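Local coordinates for protein STU0660 (Streptococcus thermophilus, PDB 3ZTH) that takes part in CRISPR-mediated bacterial immunity as a large Csn2 protein, one that binds magnesium and probably DNA, at residues F3-Q6 with R12-L15; E120-I125 with L144-L149; L183-L188 with Y219-H224; I317-N322 with Y329-S334. One frame throughout, in Å; residues are numbered along the deposited sequence.

Contact 1. Residues F3-Q6 with R12-L15; sequences FFVQ and RIEL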
# COMPACT_ATOMS: atom_id res chain seq x y z
N PHE A 3 13.38 16.69 -36.03
CA PHE A 3 13.65 16.36 -34.64
C PHE A 3 15.16 16.14 -34.60
O PHE A 3 15.70 15.39 -35.42
CB PHE A 3 12.98 15.06 -34.20
CG PHE A 3 11.49 15.16 -33.96
CD1 PHE A 3 10.85 16.39 -33.84
CD2 PHE A 3 10.72 14.00 -33.83
CE1 PHE A 3 9.47 16.46 -33.60
CE2 PHE A 3 9.35 14.06 -33.59
CZ PHE A 3 8.72 15.30 -33.48
N PHE A 4 15.84 16.80 -33.68
CA PHE A 4 17.27 16.58 -33.53
C PHE A 4 17.38 15.92 -32.16
O PHE A 4 17.40 16.57 -31.13
CB PHE A 4 18.02 17.91 -33.61
CG PHE A 4 18.20 18.40 -35.01
CD1 PHE A 4 19.16 17.83 -35.84
CD2 PHE A 4 17.38 19.41 -35.54
CE1 PHE A 4 19.31 18.24 -37.17
CE2 PHE A 4 17.52 19.82 -36.86
CZ PHE A 4 18.48 19.24 -37.68
N VAL A 5 17.40 14.59 -32.19
CA VAL A 5 17.43 13.78 -30.98
C VAL A 5 18.79 13.67 -30.34
O VAL A 5 19.78 13.34 -31.00
CB VAL A 5 16.89 12.36 -31.25
CG1 VAL A 5 16.77 11.58 -29.95
CG2 VAL A 5 15.55 12.44 -31.96
N GLN A 6 18.83 13.93 -29.04
CA GLN A 6 20.06 13.86 -28.30
C GLN A 6 20.65 12.46 -28.23
O GLN A 6 19.96 11.48 -27.97
CB GLN A 6 19.84 14.38 -26.89
CG GLN A 6 21.12 14.85 -26.23
CD GLN A 6 20.84 15.61 -24.96
OE1 GLN A 6 19.92 16.44 -24.90
NE2 GLN A 6 21.65 15.35 -23.93
N ARG A 12 23.54 15.06 -32.69
CA ARG A 12 22.15 14.67 -32.57
C ARG A 12 21.71 13.86 -33.78
O ARG A 12 22.23 14.03 -34.88
CB ARG A 12 21.27 15.92 -32.40
CG ARG A 12 21.33 16.47 -30.99
CD ARG A 12 20.82 17.89 -30.88
NE ARG A 12 20.88 18.36 -29.49
CZ ARG A 12 19.99 18.04 -28.56
NH1 ARG A 12 18.97 17.25 -28.86
NH2 ARG A 12 20.13 18.49 -27.31
N ILE A 13 20.77 12.95 -33.55
CA ILE A 13 20.23 12.13 -34.62
C ILE A 13 19.19 13.00 -35.30
O ILE A 13 18.23 13.45 -34.66
CB ILE A 13 19.55 10.86 -34.07
CG1 ILE A 13 20.57 10.02 -33.31
CG2 ILE A 13 18.97 10.04 -35.20
CD1 ILE A 13 20.14 9.66 -31.91
N GLU A 14 19.40 13.27 -36.59
CA GLU A 14 18.48 14.10 -37.37
C GLU A 14 17.34 13.27 -37.96
O GLU A 14 17.57 12.22 -38.54
CB GLU A 14 19.21 14.81 -38.51
CG GLU A 14 18.39 15.89 -39.20
CD GLU A 14 19.18 16.66 -40.23
OE1 GLU A 14 20.40 16.84 -40.01
OE2 GLU A 14 18.60 17.09 -41.26
N LEU A 15 16.12 13.76 -37.79
CA LEU A 15 14.94 13.08 -38.29
C LEU A 15 14.03 14.07 -39.02
O LEU A 15 13.59 15.08 -38.46
CB LEU A 15 14.18 12.47 -37.11
CG LEU A 15 14.23 10.98 -36.76
CD1 LEU A 15 15.54 10.34 -37.15
CD2 LEU A 15 13.98 10.86 -35.26

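Contact 2. Residues E120-I125 with L144-L149; sequences EQVELI and LENLPL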
# COMPACT_ATOMS: atom_id res chain seq x y z
N GLU A 120 -30.94 8.33 -8.12
CA GLU A 120 -32.18 8.44 -7.37
C GLU A 120 -32.38 7.14 -6.61
O GLU A 120 -32.88 7.14 -5.49
CB GLU A 120 -33.36 8.70 -8.31
CG GLU A 120 -33.30 10.06 -8.99
CD GLU A 120 -34.58 10.41 -9.72
OE1 GLU A 120 -35.09 9.56 -10.49
OE2 GLU A 120 -35.07 11.55 -9.54
N GLN A 121 -32.00 6.03 -7.22
CA GLN A 121 -32.13 4.74 -6.56
C GLN A 121 -31.09 4.66 -5.44
O GLN A 121 -31.26 3.92 -4.47
CB GLN A 121 -31.92 3.61 -7.55
CG GLN A 121 -33.07 3.46 -8.51
CD GLN A 121 -34.37 3.26 -7.77
OE1 GLN A 121 -34.52 2.29 -7.02
NE2 GLN A 121 -35.31 4.17 -7.98
N VAL A 122 -30.01 5.42 -5.59
CA VAL A 122 -28.96 5.45 -4.59
C VAL A 122 -29.51 6.22 -3.39
O VAL A 122 -29.50 5.72 -2.27
CB VAL A 122 -27.69 6.15 -5.13
CG1 VAL A 122 -26.72 6.45 -4.00
CG2 VAL A 122 -27.02 5.26 -6.16
N GLU A 123 -30.01 7.43 -3.65
CA GLU A 123 -30.59 8.27 -2.61
C GLU A 123 -31.67 7.51 -1.86
O GLU A 123 -31.96 7.82 -0.71
CB GLU A 123 -31.18 9.53 -3.23
CG GLU A 123 -30.14 10.46 -3.83
CD GLU A 123 -29.43 11.28 -2.79
OE1 GLU A 123 -29.13 10.74 -1.70
OE2 GLU A 123 -29.16 12.47 -3.06
N LEU A 124 -32.27 6.53 -2.52
CA LEU A 124 -33.31 5.73 -1.89
C LEU A 124 -32.66 4.68 -1.01
O LEU A 124 -33.08 4.45 0.12
CB LEU A 124 -34.20 5.05 -2.93
CG LEU A 124 -35.08 5.91 -3.84
CD1 LEU A 124 -36.05 5.00 -4.58
CD2 LEU A 124 -35.84 6.96 -3.02
N ILE A 125 -31.62 4.03 -1.53
CA ILE A 125 -30.92 3.01 -0.76
C ILE A 125 -30.34 3.63 0.51
O ILE A 125 -30.28 2.99 1.55
CB ILE A 125 -29.80 2.34 -1.59
CG1 ILE A 125 -30.43 1.56 -2.75
CG2 ILE A 125 -29.01 1.37 -0.72
CD1 ILE A 125 -29.42 0.84 -3.63
N LEU A 144 -25.04 7.38 7.09
CA LEU A 144 -24.26 7.20 5.89
C LEU A 144 -24.65 8.26 4.86
O LEU A 144 -25.83 8.54 4.67
CB LEU A 144 -24.52 5.80 5.33
CG LEU A 144 -24.05 4.66 6.24
CD1 LEU A 144 -24.63 3.35 5.76
CD2 LEU A 144 -22.53 4.61 6.24
N GLU A 145 -23.65 8.86 4.23
CA GLU A 145 -23.89 9.85 3.20
C GLU A 145 -23.42 9.21 1.90
O GLU A 145 -22.44 8.46 1.88
CB GLU A 145 -23.12 11.14 3.48
CG GLU A 145 -23.83 12.04 4.48
CD GLU A 145 -22.96 13.19 4.96
OE1 GLU A 145 -22.33 13.86 4.10
OE2 GLU A 145 -22.93 13.44 6.18
N ASN A 146 -24.12 9.49 0.81
CA ASN A 146 -23.74 8.89 -0.45
C ASN A 146 -23.00 9.85 -1.36
O ASN A 146 -23.32 11.03 -1.45
CB ASN A 146 -24.96 8.34 -1.18
CG ASN A 146 -25.93 9.42 -1.58
OD1 ASN A 146 -25.59 10.32 -2.34
ND2 ASN A 146 -27.15 9.33 -1.06
N LEU A 147 -21.99 9.31 -2.03
CA LEU A 147 -21.21 10.06 -2.99
C LEU A 147 -21.86 9.67 -4.31
O LEU A 147 -21.72 8.53 -4.76
CB LEU A 147 -19.75 9.62 -2.98
CG LEU A 147 -18.90 10.32 -4.05
CD1 LEU A 147 -18.83 11.81 -3.73
CD2 LEU A 147 -17.50 9.70 -4.10
N PRO A 148 -22.59 10.59 -4.93
CA PRO A 148 -23.26 10.31 -6.20
C PRO A 148 -22.34 9.69 -7.25
O PRO A 148 -21.16 10.03 -7.34
CB PRO A 148 -23.78 11.69 -6.62
CG PRO A 148 -22.75 12.61 -6.05
CD PRO A 148 -22.55 12.04 -4.66
N LEU A 149 -22.90 8.77 -8.03
CA LEU A 149 -22.16 8.08 -9.09
C LEU A 149 -21.85 8.98 -10.27
O LEU A 149 -22.60 9.91 -10.58
CB LEU A 149 -22.95 6.87 -9.58
CG LEU A 149 -22.71 5.57 -8.81
CD1 LEU A 149 -23.63 4.47 -9.33
CD2 LEU A 149 -21.26 5.18 -8.99

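Contact 3. Residues L183-L188 with Y219-H224; sequences LFLEML and YRQICH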
# COMPACT_ATOMS: atom_id res chain seq x y z
N LEU A 183 -9.59 -1.76 -36.03
CA LEU A 183 -10.45 -1.32 -34.94
C LEU A 183 -9.79 -0.15 -34.21
O LEU A 183 -10.44 0.84 -33.89
CB LEU A 183 -10.70 -2.47 -33.96
CG LEU A 183 -11.66 -3.54 -34.50
CD1 LEU A 183 -11.68 -4.74 -33.57
CD2 LEU A 183 -13.06 -2.95 -34.66
N PHE A 184 -8.48 -0.27 -33.98
CA PHE A 184 -7.74 0.79 -33.31
C PHE A 184 -7.79 2.08 -34.11
O PHE A 184 -8.03 3.16 -33.57
CB PHE A 184 -6.28 0.38 -33.11
CG PHE A 184 -5.39 1.51 -32.68
CD1 PHE A 184 -5.40 1.97 -31.37
CD2 PHE A 184 -4.54 2.13 -33.59
CE1 PHE A 184 -4.58 3.03 -30.97
CE2 PHE A 184 -3.72 3.19 -33.21
CZ PHE A 184 -3.74 3.64 -31.89
N LEU A 185 -7.54 1.98 -35.42
CA LEU A 185 -7.56 3.16 -36.27
C LEU A 185 -8.94 3.80 -36.32
O LEU A 185 -9.07 5.02 -36.35
CB LEU A 185 -7.07 2.81 -37.68
CG LEU A 185 -5.58 2.48 -37.74
CD1 LEU A 185 -5.19 2.12 -39.16
CD2 LEU A 185 -4.77 3.69 -37.25
N GLU A 186 -9.97 2.95 -36.33
CA GLU A 186 -11.35 3.44 -36.35
C GLU A 186 -11.66 4.24 -35.09
O GLU A 186 -12.30 5.30 -35.16
CB GLU A 186 -12.32 2.28 -36.42
CG GLU A 186 -12.71 1.87 -37.80
CD GLU A 186 -14.10 1.30 -37.79
OE1 GLU A 186 -15.04 2.06 -37.47
OE2 GLU A 186 -14.25 0.09 -38.09
N MSE A 187 -11.22 3.73 -33.94
CA MSE A 187 -11.44 4.43 -32.69
C MSE A 187 -10.70 5.76 -32.73
O MSE A 187 -11.22 6.78 -32.29
CB MSE A 187 -10.94 3.61 -31.51
CG MSE A 187 -11.01 4.37 -30.20
SE MSE A 187 -10.85 3.25 -28.64
CE MSE A 187 -8.93 3.14 -28.55
N LEU A 188 -9.48 5.73 -33.26
CA LEU A 188 -8.67 6.93 -33.37
C LEU A 188 -9.38 7.93 -34.28
O LEU A 188 -9.36 9.13 -34.03
CB LEU A 188 -7.29 6.58 -33.93
CG LEU A 188 -6.34 7.76 -34.20
CD1 LEU A 188 -5.95 8.44 -32.90
CD2 LEU A 188 -5.11 7.25 -34.93
N TYR A 219 -1.79 0.55 -44.24
CA TYR A 219 -1.11 1.77 -44.69
C TYR A 219 -2.04 2.74 -45.42
O TYR A 219 -1.90 3.95 -45.28
CB TYR A 219 0.09 1.40 -45.57
CG TYR A 219 0.82 2.60 -46.16
CD1 TYR A 219 1.61 3.42 -45.36
CD2 TYR A 219 0.71 2.90 -47.52
CE1 TYR A 219 2.27 4.52 -45.90
CE2 TYR A 219 1.37 3.99 -48.06
CZ TYR A 219 2.15 4.80 -47.25
OH TYR A 219 2.81 5.88 -47.80
N ARG A 220 -2.98 2.20 -46.20
CA ARG A 220 -3.94 3.07 -46.89
C ARG A 220 -4.78 3.78 -45.84
O ARG A 220 -5.08 4.96 -45.96
CB ARG A 220 -4.84 2.27 -47.82
CG ARG A 220 -4.14 1.73 -49.04
CD ARG A 220 -5.09 0.88 -49.88
NE ARG A 220 -4.37 0.19 -50.95
CZ ARG A 220 -3.71 0.79 -51.93
NH1 ARG A 220 -3.68 2.12 -51.99
NH2 ARG A 220 -3.07 0.07 -52.84
N GLN A 221 -5.15 3.05 -44.80
CA GLN A 221 -5.94 3.62 -43.72
C GLN A 221 -5.22 4.78 -43.05
O GLN A 221 -5.80 5.84 -42.88
CB GLN A 221 -6.29 2.55 -42.69
CG GLN A 221 -7.44 1.65 -43.13
CD GLN A 221 -7.64 0.44 -42.24
OE1 GLN A 221 -7.53 0.52 -41.01
NE2 GLN A 221 -7.95 -0.70 -42.85
N ILE A 222 -3.94 4.60 -42.70
CA ILE A 222 -3.25 5.72 -42.06
C ILE A 222 -3.06 6.90 -43.02
O ILE A 222 -3.06 8.04 -42.58
CB ILE A 222 -1.88 5.30 -41.45
CG1 ILE A 222 -0.90 4.85 -42.52
CG2 ILE A 222 -2.08 4.20 -40.42
CD1 ILE A 222 0.44 4.46 -41.92
N CYS A 223 -2.92 6.62 -44.31
CA CYS A 223 -2.78 7.69 -45.30
C CYS A 223 -4.08 8.48 -45.33
O CYS A 223 -4.08 9.71 -45.43
CB CYS A 223 -2.51 7.12 -46.70
SG CYS A 223 -0.80 6.62 -47.00
N HIS A 224 -5.20 7.77 -45.24
CA HIS A 224 -6.50 8.40 -45.24
C HIS A 224 -6.61 9.33 -44.04
O HIS A 224 -7.00 10.49 -44.16
CB HIS A 224 -7.60 7.34 -45.15
CG HIS A 224 -8.97 7.90 -44.97
ND1 HIS A 224 -9.62 8.63 -45.95
CD2 HIS A 224 -9.83 7.85 -43.92
CE1 HIS A 224 -10.80 9.00 -45.51
NE2 HIS A 224 -10.96 8.54 -44.28

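Contact 4. Residues I317-N322 with Y329-S334; sequences ILNILN and YRIRCS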
# COMPACT_ATOMS: atom_id res chain seq x y z
N ILE A 317 20.88 0.55 -59.05
CA ILE A 317 20.21 1.68 -58.42
C ILE A 317 20.81 1.92 -57.03
O ILE A 317 21.07 3.05 -56.64
CB ILE A 317 18.69 1.42 -58.29
CG1 ILE A 317 18.09 1.26 -59.69
CG2 ILE A 317 18.02 2.54 -57.52
CD1 ILE A 317 18.22 2.49 -60.54
N LEU A 318 21.02 0.84 -56.29
CA LEU A 318 21.60 0.93 -54.95
C LEU A 318 22.95 1.65 -55.01
O LEU A 318 23.20 2.57 -54.23
CB LEU A 318 21.77 -0.48 -54.37
CG LEU A 318 22.53 -0.79 -53.06
CD1 LEU A 318 22.77 0.44 -52.24
CD2 LEU A 318 21.73 -1.80 -52.26
N ASN A 319 23.80 1.22 -55.93
CA ASN A 319 25.12 1.82 -56.08
C ASN A 319 25.04 3.29 -56.42
O ASN A 319 25.76 4.11 -55.85
CB ASN A 319 25.91 1.08 -57.17
CG ASN A 319 26.49 -0.23 -56.68
OD1 ASN A 319 26.23 -0.66 -55.55
ND2 ASN A 319 27.27 -0.89 -57.53
N ILE A 320 24.17 3.62 -57.36
CA ILE A 320 24.01 5.00 -57.78
C ILE A 320 23.49 5.85 -56.63
O ILE A 320 24.04 6.93 -56.35
CB ILE A 320 23.06 5.10 -59.01
CG1 ILE A 320 23.71 4.40 -60.21
CG2 ILE A 320 22.81 6.55 -59.35
CD1 ILE A 320 22.84 4.33 -61.45
N LEU A 321 22.46 5.37 -55.93
CA LEU A 321 21.90 6.12 -54.82
C LEU A 321 22.95 6.39 -53.77
O LEU A 321 23.09 7.53 -53.29
CB LEU A 321 20.71 5.38 -54.20
CG LEU A 321 19.42 5.49 -55.01
CD1 LEU A 321 18.35 4.63 -54.37
CD2 LEU A 321 18.97 6.95 -55.10
N ASN A 322 23.71 5.36 -53.40
CA ASN A 322 24.76 5.56 -52.41
C ASN A 322 25.68 6.69 -52.84
O ASN A 322 26.00 7.57 -52.05
CB ASN A 322 25.57 4.28 -52.22
CG ASN A 322 25.18 3.54 -50.97
OD1 ASN A 322 25.55 2.38 -50.78
ND2 ASN A 322 24.42 4.21 -50.10
N TYR A 329 30.12 2.54 -50.26
CA TYR A 329 29.75 1.14 -50.48
C TYR A 329 29.22 0.84 -51.88
O TYR A 329 28.47 1.62 -52.46
CB TYR A 329 28.72 0.67 -49.46
CG TYR A 329 28.42 -0.80 -49.62
CD1 TYR A 329 29.31 -1.76 -49.14
CD2 TYR A 329 27.28 -1.23 -50.30
CE1 TYR A 329 29.08 -3.12 -49.33
CE2 TYR A 329 27.03 -2.59 -50.50
CZ TYR A 329 27.93 -3.52 -50.01
OH TYR A 329 27.69 -4.86 -50.19
N ARG A 330 29.61 -0.32 -52.41
CA ARG A 330 29.16 -0.73 -53.73
C ARG A 330 29.00 -2.24 -53.83
O ARG A 330 29.86 -3.01 -53.40
CB ARG A 330 30.15 -0.29 -54.82
CG ARG A 330 30.34 1.20 -54.98
CD ARG A 330 29.22 1.85 -55.77
NE ARG A 330 29.48 3.28 -55.93
CZ ARG A 330 29.48 4.15 -54.93
NH1 ARG A 330 29.23 3.74 -53.69
NH2 ARG A 330 29.73 5.43 -55.16
N ILE A 331 27.89 -2.65 -54.42
CA ILE A 331 27.64 -4.07 -54.64
C ILE A 331 28.51 -4.39 -55.86
O ILE A 331 28.45 -3.70 -56.87
CB ILE A 331 26.14 -4.30 -54.95
CG1 ILE A 331 25.34 -4.19 -53.65
CG2 ILE A 331 25.93 -5.65 -55.62
CD1 ILE A 331 23.85 -4.12 -53.85
N ARG A 332 29.34 -5.42 -55.76
CA ARG A 332 30.21 -5.80 -56.87
C ARG A 332 29.58 -6.91 -57.71
O ARG A 332 28.95 -7.83 -57.18
CB ARG A 332 31.59 -6.25 -56.37
CG ARG A 332 32.60 -5.12 -56.11
CD ARG A 332 32.40 -4.45 -54.75
NE ARG A 332 33.47 -3.50 -54.45
CZ ARG A 332 33.52 -2.72 -53.37
NH1 ARG A 332 32.56 -2.77 -52.45
NH2 ARG A 332 34.54 -1.89 -53.20
N CYS A 333 29.77 -6.81 -59.02
CA CYS A 333 29.23 -7.78 -59.96
C CYS A 333 29.44 -9.23 -59.52
O CYS A 333 30.56 -9.64 -59.24
CB CYS A 333 29.88 -7.58 -61.33
SG CYS A 333 29.37 -8.77 -62.58
N SER A 334 28.35 -9.99 -59.47
CA SER A 334 28.41 -11.39 -59.08
C SER A 334 29.43 -12.16 -59.92
O SER A 334 29.65 -11.85 -61.09
CB SER A 334 27.03 -12.04 -59.23
OG SER A 334 27.10 -13.45 -59.05

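Contact 1. Residues F3-Q6 with R12-L15
Phe3-Val5 and Ile13-Leu15 run antiparallel, their axes 4.7 Å apart and their directions 160° apart, as the two arms of an N-terminal beta hairpin. Phe3 with Leu15 and Val5 with Ile13 are hydrogen-bonded pairs, each joined by two backbone bonds; Val5 N meets Ile13 O at 2.8 Å. Phe4 with Glu14 is the non-hydrogen-bonded pair between them. Side chains alternate: Phe3, Val5, Ile13 and Leu15 share one face, where Val5 CG2 reaches Leu15 CD2 at 4.0 Å and helix 28-43 packs against Val5, Ile13 and Leu15. On the other face Phe4 and Glu14 lie side by side, ring and carboxylate planes 54° apart. Glu14 CG, anti to the backbone N, comes to 3.2 Å from Phe4 CE1, and the chain runs on extended beside the ring; its OE2 forms a salt bridge with Lys2. Phe4 also makes a cation-pi contact with Arg67. The Arg12 chain, extended from CG to NE, reaches across to 3-6, with Gln6 CG over one guanidinium face. Gln6 OE1 accepts only a weak bond from Arg12 NH2, its stronger partner being Thr61 N. Arg12 NH1 donates to Thr61 O and, at 2.8 Å, to Phe4 O, approaching 31° off the carbonyl plane.

Contact 2. Residues E120-I125 with L144-L149
Asn146 faces Val122 and Glu123 across the gap between a strand and a helix, and its side chain carries the contact. Its CB lies 3.8 Å from Val122 CG1, a methyl that reaches out from the helix toward the strand. Asn146 CG, placed between its own backbone N and carbonyl carbon (chi1 65°), remains beside the same methyl at 3.9 Å, so the asparagine lies on the valine methyl through CB and the amide carbon. Beyond CG the amide turns to the glutamate: OD1 has Glu123 OE1 at 3.6 Å, whereas ND2 donates to that oxygen in a hydrogen bond modelled as nearly straight, 164° at the hydrogen. The modelled ND2 to OE1 separation of 2.5 Å is too short to be trusted, so the finer details of this bond are doubtful. The pair belongs to an elongated arm in which the long helix 109-130 runs beside strand 140-146. Asn146 and the two residues before it pair antiparallel with a strand of the second subunit, which continues the sheet across the interface. Glu123 reaches the amide through a bend at chi2. Its carboxylate stands 79° from the amide plane, and in the model ND2 comes from above that carboxylate, although the oxygen lies close to the plane of the asparagine amide. Glu126 OE1 of the same helix approaches Glu123 OE1, and this like charge would probably favour a donor such as ND2 nearby. Just before 120-125, Asn119 OD1 accepts a hydrogen bond from Leu149 N, beyond the end of the strand.

Contact 3. Residues L183-L188 with Y219-H224
Leu185 and Gln221 mark the nearest backbone approach of two helical turns, with their CA atoms 7.6 Å apart. Contact is made by side chains alone, and Leu185 supplies everything from the 183-188 side. Its CG is anti to the carbonyl carbon (chi1 -70°), which sends the branched end across to the other helix. CD1 does most of the touching: it lies 3.7 Å from Gln221 CB and 3.4 Å from Gln221 OE1, while Ile222 CG2 is 3.9 Å away on the neighbouring residue. CD2 meets the same Ile222 methyl more loosely, at 4.2 Å. The two apolar side chains pass at a slant, and no hydrogen bond joins the segments. The mixed sheet beneath is consistent with the P-loop NTPase clan to which the family belongs. Helix 212-228 links the adjacent parallel strands 199-204 and 232-237 in a beta-alpha-beta crossover, and helix 177-192 comes just before the first of these strands. Leu185 and Ile222 both also touch Phe234 of strand 232-237, so the apolar side of this helix pair is seated on the sheet. Ile222 rests on Leu236 and Ile20 as well. Gln221 runs extended beyond CG, with its carbonyl oxygen beside the leucine methyl; at the other branch of the amide, NE2 donates a weak hydrogen bond to Ser182 OG, one residue before the 183-188 turn. On helix 177-192, Leu183, Glu186 and Met187, the last modelled as selenomethionine, pack on Cys137, Asn136 and Leu135 of the second subunit, respectively.

Contact 4. Residues I317-N322 with Y329-S334
Asn319 meets Ile331 through two hydrogen bonds that use both ends of its side-chain amide. Ile331 N donates to Asn319 OD1 at 2.8 Å, 167° at the hydrogen, and Asn319 ND2 donates to Ile331 O at 3.1 Å. The second bond is straighter, 174°, lies in the plane of the asparagine amide and uses a lone pair of the backbone carbonyl. One flat group thus grips the N-H and C=O of a single residue, which fixes its own rotation. A further polar arrangement holds Arg330: NH1 donates to Tyr329 O from well above that carbonyl's plane, and also to Phe327 O. The arginine chain, bent at chi2 (-80°), carries its guanidinium over the helix, with Asn319 O 3.8 Å from the guanidinium plane and over its centre. Van der Waals contacts add to these bonds. Arg330 CD lies 3.6 Å from Asn319 CG, and the side chains of Ile331 and Leu318 cross at about a right angle, with Ile331 CD1 3.5 Å from Leu318 CD2. Leu310 touches both of these apolar residues. The side chain of Leu318 is about 12 Å from a bound magnesium ion, so the contact stands apart from that site. Asn319 also packs on Leu346 of the third subunit. The whole is a helix-to-loop junction in the C-terminal helical region, where an extended chain after helix 312-324 folds back along it and is held by a two-point side-chain-to-backbone amide pairing.

The four contacts follow one another along the chain; none nests within or crosses another. Contact 1 closes a five-residue turn at the N terminus. Contact 2 closes an 18-residue excursion through the end of helix 109-130 and a short hairpin, far out on the arm. Contact 3 spans 30 residues, including strand 199-204, and joins two helices against the mixed sheet. Contact 4 closes a six-residue link made of the last two residues of helix 312-324 and the loop after it. Contacts 2 and 4 lie on opposite sides of the chain's centre, their own centres about 76 Å apart. Contacts 2 and 3 both touch the second subunit, contact 4 the third.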